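Side-chain contacts in acyl-CoA dehydrogenase (Mycobacterium thermoresistibile, PDB 3PFD), which probably oxidises saturated acyl-CoA thioesters to 2,3-dehydroacyl-CoA, passing the electrons to its flavin adenine dinucleotide cofactor: residues V90-C95 / A270-I275; E44-A49 / M366-K371; L252-P257 / A317-G322. One frame throughout, in Å; residues are numbered along the deposited sequence.

In the fold
Contacts 1 and 2 each tie the N-terminal helical region to the C-terminal one by an arginine-aspartate salt bridge, but with the charges swapped: the arginine is on the N-terminal side in contact 1 and on the C-terminal side in contact 2. Their centres lie about 12 Å apart and they touch, Cys95 resting on Asp369 and Ala270 on Met366. Contact 1 is at the surface and fixes a single carboxylate oxygen; contact 2 is buried and engages both, with a water bridging one of them to Asp369. Contact 3, partly buried and on the opposite side of the chain's centre from contact 2, stays within the C-terminal helices. It shares helix 256-280 with contact 1 but relies on van der Waals packing instead of charge.

Contact 1 (V90-C95 / A270-I275); sequences VARVDC and ALDAAI
Arg92 and Asp272 meet with their side chains crossing at about a right angle and form a side-on salt bridge, NE and NH2 of the arginine both donating to one oxygen. Arg92 belongs to the segment 90-95, and Asp272 projects from helix 256-280 toward it. The arginine reaches over with an extended chain: CG lies anti to the backbone N, and the run from CG to NE is straight enough to span the gap between the backbones.

The guanidinium presents its NE/NH2 side. NE of Arg92 lies 2.7 Å from OD2 of Asp272, nearly in line with the C-O bond of the carboxylate. NH2 of Arg92 comes to 2.5 Å from the same OD2, from above the carboxylate plane; this length is short enough to be doubtful in detail. OD2 stays close to the guanidinium plane, while the carboxylate itself is turned 59° from it. Sharing one acceptor bends both bonds, with N-H...O angles of 130° and 136°.

The other ends have separate partners. OD1 of Asp272 accepts from Gln268 a turn earlier on its own helix, and NH1 of Arg92 forms a salt bridge with Glu35 of helix 24-47. Arg31 is a nearby like charge, which the carboxylates of Asp272 and Glu35 probably offset; through them the guanidinium joins helix 24-47 to helix 256-280 from the segment 90-95.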
loop_
_atom_site.group_PDB
_atom_site.type_symbol
_atom_site.label_atom_id
_atom_site.label_comp_id
_atom_site.label_asym_id
_atom_site.label_seq_id
_atom_site.Cartn_x
_atom_site.Cartn_y
_atom_site.Cartn_z
ATOM N N VAL C 90 22.604 -6.829 16.204
ATOM C CA VAL C 90 22.080 -7.627 17.307
ATOM C C VAL C 90 20.584 -7.904 17.018
ATOM O O VAL C 90 20.140 -9.028 17.162
ATOM C CB VAL C 90 22.330 -6.992 18.721
ATOM C CG1 VAL C 90 21.725 -7.852 19.835
ATOM C CG2 VAL C 90 23.814 -6.862 19.003
ATOM N N ALA C 91 19.836 -6.899 16.552
ATOM C CA ALA C 91 18.382 -7.064 16.335
ATOM C C ALA C 91 18.047 -8.080 15.240
ATOM O O ALA C 91 16.973 -8.731 15.259
ATOM C CB ALA C 91 17.742 -5.718 16.011
ATOM N N ARG C 92 18.968 -8.184 14.284
ATOM C CA ARG C 92 18.927 -9.179 13.215
ATOM C C ARG C 92 18.771 -10.591 13.762
ATOM O O ARG C 92 18.194 -11.450 13.068
ATOM C CB ARG C 92 20.220 -9.096 12.379
ATOM C CG ARG C 92 20.239 -9.879 11.070
ATOM C CD ARG C 92 21.454 -9.507 10.212
ATOM N NE ARG C 92 21.664 -10.531 9.197
ATOM C CZ ARG C 92 22.352 -11.664 9.384
ATOM N NH1 ARG C 92 22.991 -11.910 10.538
ATOM N NH2 ARG C 92 22.434 -12.553 8.390
ATOM N N VAL C 93 19.313 -10.862 14.954
ATOM C CA VAL C 93 19.188 -12.220 15.527
ATOM C C VAL C 93 18.324 -12.291 16.798
ATOM O O VAL C 93 17.750 -13.357 17.119
ATOM C CB VAL C 93 20.558 -12.933 15.747
ATOM C CG1 VAL C 93 21.372 -13.061 14.414
ATOM C CG2 VAL C 93 21.396 -12.250 16.845
ATOM N N ASP C 94 18.210 -11.165 17.512
ATOM C CA ASP C 94 17.427 -11.172 18.738
ATOM C C ASP C 94 17.098 -9.760 19.169
ATOM O O ASP C 94 17.966 -9.016 19.629
ATOM C CB ASP C 94 18.209 -11.897 19.831
ATOM C CG ASP C 94 17.489 -11.946 21.134
ATOM O OD1 ASP C 94 16.692 -11.024 21.440
ATOM O OD2 ASP C 94 17.769 -12.895 21.888
ATOM N N CYS C 95 15.837 -9.392 19.008
ATOM C CA CYS C 95 15.439 -8.008 19.237
ATOM C C CYS C 95 15.471 -7.689 20.726
ATOM O O CYS C 95 15.925 -6.604 21.105
ATOM C CB CYS C 95 14.077 -7.730 18.619
ATOM S SG CYS C 95 13.550 -6.001 18.600
ATOM N N ALA C 270 14.882 -11.306 8.854
ATOM C CA ALA C 270 13.704 -11.966 8.261
ATOM C C ALA C 270 13.942 -12.224 6.771
ATOM O O ALA C 270 13.731 -13.337 6.280
ATOM C CB ALA C 270 12.423 -11.131 8.465
ATOM N N LEU C 271 14.402 -11.197 6.055
ATOM C CA LEU C 271 14.786 -11.360 4.638
ATOM C C LEU C 271 15.881 -12.427 4.441
ATOM O O LEU C 271 15.771 -13.259 3.541
ATOM C CB LEU C 271 15.255 -10.028 4.034
ATOM C CG LEU C 271 15.932 -10.117 2.652
ATOM C CD1 LEU C 271 14.860 -10.505 1.600
ATOM C CD2 LEU C 271 16.627 -8.814 2.264
ATOM N N ASP C 272 16.953 -12.391 5.241
ATOM C CA ASP C 272 17.999 -13.433 5.130
ATOM C C ASP C 272 17.417 -14.837 5.290
ATOM O O ASP C 272 17.764 -15.756 4.525
ATOM C CB ASP C 272 19.084 -13.272 6.183
ATOM C CG ASP C 272 19.889 -12.004 6.020
ATOM O OD1 ASP C 272 19.844 -11.366 4.954
ATOM O OD2 ASP C 272 20.550 -11.634 7.005
ATOM N N ALA C 273 16.559 -15.017 6.300
ATOM C CA ALA C 273 15.927 -16.322 6.538
ATOM C C ALA C 273 15.060 -16.732 5.328
ATOM O O ALA C 273 15.144 -17.879 4.882
ATOM C CB ALA C 273 15.085 -16.318 7.880
ATOM N N ALA C 274 14.270 -15.799 4.783
ATOM C CA ALA C 274 13.401 -16.068 3.619
ATOM C C ALA C 274 14.172 -16.404 2.322
ATOM O O ALA C 274 13.734 -17.257 1.549
ATOM C CB ALA C 274 12.436 -14.897 3.355
ATOM N N ILE C 275 15.280 -15.709 2.063
ATOM C CA ILE C 275 16.117 -16.044 0.909
ATOM C C ILE C 275 16.661 -17.474 1.096
ATOM O O ILE C 275 16.504 -18.317 0.214
ATOM C CB ILE C 275 17.288 -15.029 0.708
ATOM C CG1 ILE C 275 16.758 -13.659 0.252
ATOM C CG2 ILE C 275 18.365 -15.560 -0.305
ATOM C CD1 ILE C 275 17.794 -12.529 0.384
#

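Contact 2 (E44-A49 / M366-K371); sequences EVDEKA and MMRDAK
Asp46 and Arg368 form a two-pronged, end-on salt bridge between helix 24-47 and helix 363-373. The side chains come from opposite directions. NH1 of Arg368 donates to OD1 of Asp46 at 2.9 Å, nearly straight at 164° and on the syn side of the carboxylate. NH2 of Arg368 donates to OD2 of Asp46, also at 2.9 Å, but from above the carboxylate plane. The two planes are 34° apart, although the carboxylate still sits at the guanidinium edge. A bend at chi3 (-77°) turns the arginine's end toward helix 24-47.

Further polar bonds fix the arginine's rotation. NE pairs with Glu364, a turn earlier on the same helix, and NH1 also donates to the carbonyl of Leu215, so NE, NH1 and NH2 of this buried guanidinium all have acceptors.

A water adds a second bridge, donating to OD1 of Asp46 at 2.7 Å and to OD1 of Asp369 at 2.9 Å. It separates two acidic groups whose OD1 atoms, of Asp46 and Asp369, are 4.9 Å apart. Asp369 OD1 additionally accepts from the backbone N of Ile217.

Bonds to the 215-217 region bring the middle domain into the same junction. The arrangement belongs to the three-domain acyl-CoA dehydrogenase fold, where N-terminal and C-terminal helical domains pack together alongside a central beta domain.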
loop_
_atom_site.group_PDB
_atom_site.type_symbol
_atom_site.label_atom_id
_atom_site.label_comp_id
_atom_site.label_asym_id
_atom_site.label_seq_id
_atom_site.Cartn_x
_atom_site.Cartn_y
_atom_site.Cartn_z
ATOM N N GLU C 44 14.692 -19.393 22.843
ATOM C CA GLU C 44 14.435 -19.673 24.254
ATOM C C GLU C 44 14.190 -18.372 25.021
ATOM O O GLU C 44 13.314 -18.310 25.849
ATOM C CB GLU C 44 15.589 -20.506 24.841
ATOM C CG GLU C 44 15.702 -20.668 26.370
ATOM C CD GLU C 44 16.911 -21.574 26.757
ATOM O OE1 GLU C 44 17.165 -22.515 25.987
ATOM O OE2 GLU C 44 17.594 -21.373 27.792
ATOM N N VAL C 45 14.932 -17.320 24.710
ATOM C CA VAL C 45 14.653 -15.994 25.281
ATOM C C VAL C 45 13.159 -15.606 25.120
ATOM O O VAL C 45 12.488 -15.208 26.075
ATOM C CB VAL C 45 15.639 -14.932 24.696
ATOM C CG1 VAL C 45 15.188 -13.465 24.972
ATOM C CG2 VAL C 45 17.041 -15.175 25.257
ATOM N N ASP C 46 12.648 -15.750 23.909
ATOM C CA ASP C 46 11.272 -15.479 23.595
ATOM C C ASP C 46 10.303 -16.502 24.174
ATOM O O ASP C 46 9.255 -16.128 24.697
ATOM C CB ASP C 46 11.113 -15.431 22.079
ATOM C CG ASP C 46 9.668 -15.407 21.648
ATOM O OD1 ASP C 46 9.046 -14.334 21.703
ATOM O OD2 ASP C 46 9.171 -16.462 21.241
ATOM N N GLU C 47 10.648 -17.786 24.061
ATOM C CA GLU C 47 9.732 -18.868 24.431
ATOM C C GLU C 47 9.445 -18.862 25.929
ATOM O O GLU C 47 8.308 -18.994 26.344
ATOM C CB GLU C 47 10.271 -20.248 23.972
ATOM N N LYS C 48 10.504 -18.686 26.718
ATOM C CA LYS C 48 10.441 -18.617 28.171
ATOM C C LYS C 48 10.159 -17.206 28.683
ATOM O O LYS C 48 9.935 -17.011 29.877
ATOM C CB LYS C 48 11.772 -19.081 28.758
ATOM C CG LYS C 48 12.154 -20.497 28.382
ATOM C CD LYS C 48 11.394 -21.509 29.197
ATOM C CE LYS C 48 11.714 -22.954 28.783
ATOM N NZ LYS C 48 13.187 -23.172 28.581
ATOM N N ALA C 49 10.173 -16.223 27.783
ATOM C CA ALA C 49 10.009 -14.819 28.169
ATOM C C ALA C 49 11.020 -14.481 29.269
ATOM O O ALA C 49 10.654 -14.107 30.359
ATOM C CB ALA C 49 8.576 -14.544 28.642
ATOM N N MET C 366 10.226 -12.799 14.750
ATOM C CA MET C 366 10.590 -11.558 14.082
ATOM C C MET C 366 9.396 -10.628 13.772
ATOM O O MET C 366 9.485 -9.401 13.916
ATOM C CB MET C 366 11.375 -11.868 12.821
ATOM C CG MET C 366 12.801 -12.428 13.110
ATOM S SD MET C 366 13.486 -13.110 11.592
ATOM C CE MET C 366 15.041 -13.759 12.162
ATOM N N MET C 367 8.279 -11.228 13.387
ATOM C CA MET C 367 7.084 -10.477 13.028
ATOM C C MET C 367 6.509 -9.854 14.290
ATOM O O MET C 367 6.177 -8.647 14.331
ATOM C CB MET C 367 6.059 -11.421 12.359
ATOM C CG MET C 367 4.816 -10.704 11.860
ATOM S SD MET C 367 3.616 -11.837 11.152
ATOM C CE MET C 367 2.166 -10.766 11.137
ATOM N N ARG C 368 6.402 -10.687 15.332
ATOM C CA ARG C 368 5.913 -10.237 16.635
ATOM C C ARG C 368 6.775 -9.092 17.210
ATOM O O ARG C 368 6.230 -8.083 17.670
ATOM C CB ARG C 368 5.809 -11.408 17.613
ATOM C CG ARG C 368 4.707 -12.421 17.219
ATOM C CD ARG C 368 4.524 -13.487 18.291
ATOM N NE ARG C 368 5.560 -14.515 18.271
ATOM C CZ ARG C 368 6.541 -14.645 19.167
ATOM N NH1 ARG C 368 6.690 -13.747 20.160
ATOM N NH2 ARG C 368 7.406 -15.655 19.041
ATOM N N ASP C 369 8.099 -9.244 17.139
ATOM C CA ASP C 369 9.044 -8.200 17.558
ATOM C C ASP C 369 8.937 -6.930 16.712
ATOM O O ASP C 369 9.065 -5.830 17.236
ATOM C CB ASP C 369 10.503 -8.702 17.462
ATOM C CG ASP C 369 10.804 -9.861 18.416
ATOM O OD1 ASP C 369 9.962 -10.170 19.328
ATOM O OD2 ASP C 369 11.898 -10.463 18.240
ATOM N N ALA C 370 8.781 -7.078 15.397
ATOM C CA ALA C 370 8.792 -5.900 14.527
ATOM C C ALA C 370 7.704 -4.905 14.931
ATOM O O ALA C 370 7.916 -3.690 14.824
ATOM C CB ALA C 370 8.637 -6.294 13.044
ATOM N N LYS C 371 6.563 -5.420 15.392
ATOM C CA LYS C 371 5.422 -4.586 15.762
ATOM C C LYS C 371 5.739 -3.517 16.809
ATOM O O LYS C 371 5.193 -2.425 16.731
ATOM C CB LYS C 371 4.226 -5.434 16.236
ATOM C CG LYS C 371 2.977 -4.595 16.627
ATOM C CD LYS C 371 2.333 -3.912 15.378
ATOM C CE LYS C 371 1.680 -2.555 15.752
ATOM N NZ LYS C 371 1.370 -1.782 14.511
HETATM O O HOH W 1 10.367 -11.939 21.570
#

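Contact 3 (L252-P257 / A317-G322); sequences LDHTRP and ARAERG
His254 lays its imidazole beside Ala319 in the C-terminal helical domain of the acyl-CoA dehydrogenase fold. His254 occupies the short break between helix 244-253 and helix 256-280, while Ala319 lies in the last turn of the long helix 292-321. The backbones come close here: the CA atoms of His254 and Ala319 are 5.7 Å apart, and the alanine brings no more than a methyl group to the contact.

The path of the histidine starts at CB, which remains clear of the alanine; CB of Ala319 is 4.9 Å from CB of His254. CG is anti to the carbonyl carbon (chi1 -64°), which swings the ring alongside the end of helix 292-321. At ND1 the first real contact is made: ND1 of His254 lies 3.9 Å from CB of Ala319. The same nitrogen is 3.5 Å from the backbone O of Ala319, but at an angle too poor for a hydrogen bond. The ring then continues past the carbonyl, which it meets obliquely, and NE2 has drawn back to 4.1 Å from that O of Ala319.

Helix 95-114 contributes Met109 and Leu113, which also touch the histidine, and Lys105 donates to its backbone O. The break between the helices is thus lodged between helix 95-114 and the end of helix 292-321. One more touch comes from the preceding residue, whose backbone O, that of Asp253, rests 4.2 Å from CB of Ala319. Tightest of all is ring atom CE1 of His254, modelled 3.0 Å from O of Ala319, a close approach for a carbon that leaves the exact placing of the ring atoms doubtful.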
loop_
_atom_site.group_PDB
_atom_site.type_symbol
_atom_site.label_atom_id
_atom_site.label_comp_id
_atom_site.label_asym_id
_atom_site.label_seq_id
_atom_site.Cartn_x
_atom_site.Cartn_y
_atom_site.Cartn_z
ATOM N N LEU C 252 15.278 11.895 22.425
ATOM C CA LEU C 252 14.606 11.187 21.312
ATOM C C LEU C 252 15.185 11.546 19.940
ATOM O O LEU C 252 15.317 10.677 19.078
ATOM C CB LEU C 252 13.098 11.430 21.360
ATOM C CG LEU C 252 12.337 10.829 22.555
ATOM C CD1 LEU C 252 10.918 11.386 22.595
ATOM C CD2 LEU C 252 12.322 9.286 22.505
ATOM N N ASP C 253 15.550 12.815 19.746
ATOM C CA ASP C 253 16.252 13.251 18.532
ATOM C C ASP C 253 17.496 12.411 18.279
ATOM O O ASP C 253 17.798 12.037 17.121
ATOM C CB ASP C 253 16.710 14.710 18.646
ATOM C CG ASP C 253 15.617 15.713 18.291
ATOM O OD1 ASP C 253 14.606 15.312 17.666
ATOM O OD2 ASP C 253 15.793 16.910 18.648
ATOM N N HIS C 254 18.219 12.130 19.360
ATOM C CA HIS C 254 19.448 11.359 19.276
ATOM C C HIS C 254 19.261 9.849 19.455
ATOM O O HIS C 254 20.264 9.118 19.494
ATOM C CB HIS C 254 20.465 11.887 20.292
ATOM C CG HIS C 254 20.898 13.292 20.016
ATOM N ND1 HIS C 254 22.039 13.592 19.302
ATOM C CD2 HIS C 254 20.323 14.479 20.321
ATOM C CE1 HIS C 254 22.166 14.903 19.209
ATOM N NE2 HIS C 254 21.137 15.466 19.815
ATOM N N THR C 255 18.024 9.373 19.629
ATOM C CA THR C 255 17.840 7.930 19.842
ATOM C C THR C 255 16.842 7.285 18.875
ATOM O O THR C 255 16.934 6.090 18.589
ATOM C CB THR C 255 17.456 7.566 21.305
ATOM O OG1 THR C 255 16.177 8.115 21.616
ATOM C CG2 THR C 255 18.515 8.074 22.324
ATOM N N ARG C 256 15.909 8.078 18.355
ATOM C CA ARG C 256 14.955 7.562 17.372
ATOM C C ARG C 256 15.588 6.754 16.232
ATOM O O ARG C 256 15.060 5.711 15.870
ATOM C CB ARG C 256 14.063 8.673 16.832
ATOM C CG ARG C 256 12.809 8.802 17.650
ATOM C CD ARG C 256 12.061 10.098 17.403
ATOM N NE ARG C 256 10.886 10.148 18.273
ATOM C CZ ARG C 256 10.325 11.268 18.723
ATOM N NH1 ARG C 256 10.847 12.459 18.390
ATOM N NH2 ARG C 256 9.253 11.186 19.518
ATOM N N PRO C 257 16.731 7.220 15.685
ATOM C CA PRO C 257 17.355 6.438 14.601
ATOM C C PRO C 257 17.800 5.046 15.033
ATOM O O PRO C 257 17.860 4.141 14.189
ATOM C CB PRO C 257 18.560 7.299 14.176
ATOM C CG PRO C 257 18.203 8.720 14.619
ATOM C CD PRO C 257 17.420 8.512 15.916
ATOM N N ALA C 317 24.089 10.254 11.485
ATOM C CA ALA C 317 25.190 11.168 11.141
ATOM C C ALA C 317 24.828 12.622 11.459
ATOM O O ALA C 317 25.603 13.325 12.120
ATOM C CB ALA C 317 25.604 11.023 9.681
ATOM N N ARG C 318 23.640 13.044 11.024
ATOM C CA ARG C 318 23.151 14.402 11.268
ATOM C C ARG C 318 22.924 14.712 12.772
ATOM O O ARG C 318 23.239 15.819 13.237
ATOM C CB ARG C 318 21.916 14.709 10.403
ATOM C CG ARG C 318 22.231 14.724 8.873
ATOM C CD ARG C 318 20.996 14.818 7.982
ATOM N NE ARG C 318 20.232 16.023 8.295
ATOM C CZ ARG C 318 19.015 16.297 7.834
ATOM N NH1 ARG C 318 18.399 15.455 7.009
ATOM N NH2 ARG C 318 18.423 17.430 8.192
ATOM N N ALA C 319 22.418 13.732 13.529
ATOM C CA ALA C 319 22.251 13.887 14.982
ATOM C C ALA C 319 23.585 14.188 15.679
ATOM O O ALA C 319 23.660 15.027 16.565
ATOM C CB ALA C 319 21.608 12.640 15.585
ATOM N N GLU C 320 24.634 13.490 15.269
ATOM C CA GLU C 320 25.934 13.612 15.894
ATOM C C GLU C 320 26.583 14.975 15.638
ATOM O O GLU C 320 27.392 15.445 16.449
ATOM C CB GLU C 320 26.848 12.529 15.356
ATOM C CG GLU C 320 28.175 12.483 16.044
ATOM C CD GLU C 320 28.747 11.114 16.014
ATOM O OE1 GLU C 320 28.988 10.609 14.899
ATOM O OE2 GLU C 320 28.938 10.540 17.102
ATOM N N ARG C 321 26.233 15.586 14.509
ATOM C CA ARG C 321 26.907 16.793 14.038
ATOM C C ARG C 321 26.202 18.081 14.476
ATOM O O ARG C 321 26.827 19.142 14.507
ATOM C CB ARG C 321 27.097 16.749 12.513
ATOM N N GLY C 322 24.917 17.991 14.826
ATOM C CA GLY C 322 24.126 19.172 15.200
ATOM C C GLY C 322 23.694 20.016 14.010
ATOM O O GLY C 322 22.860 19.599 13.200
#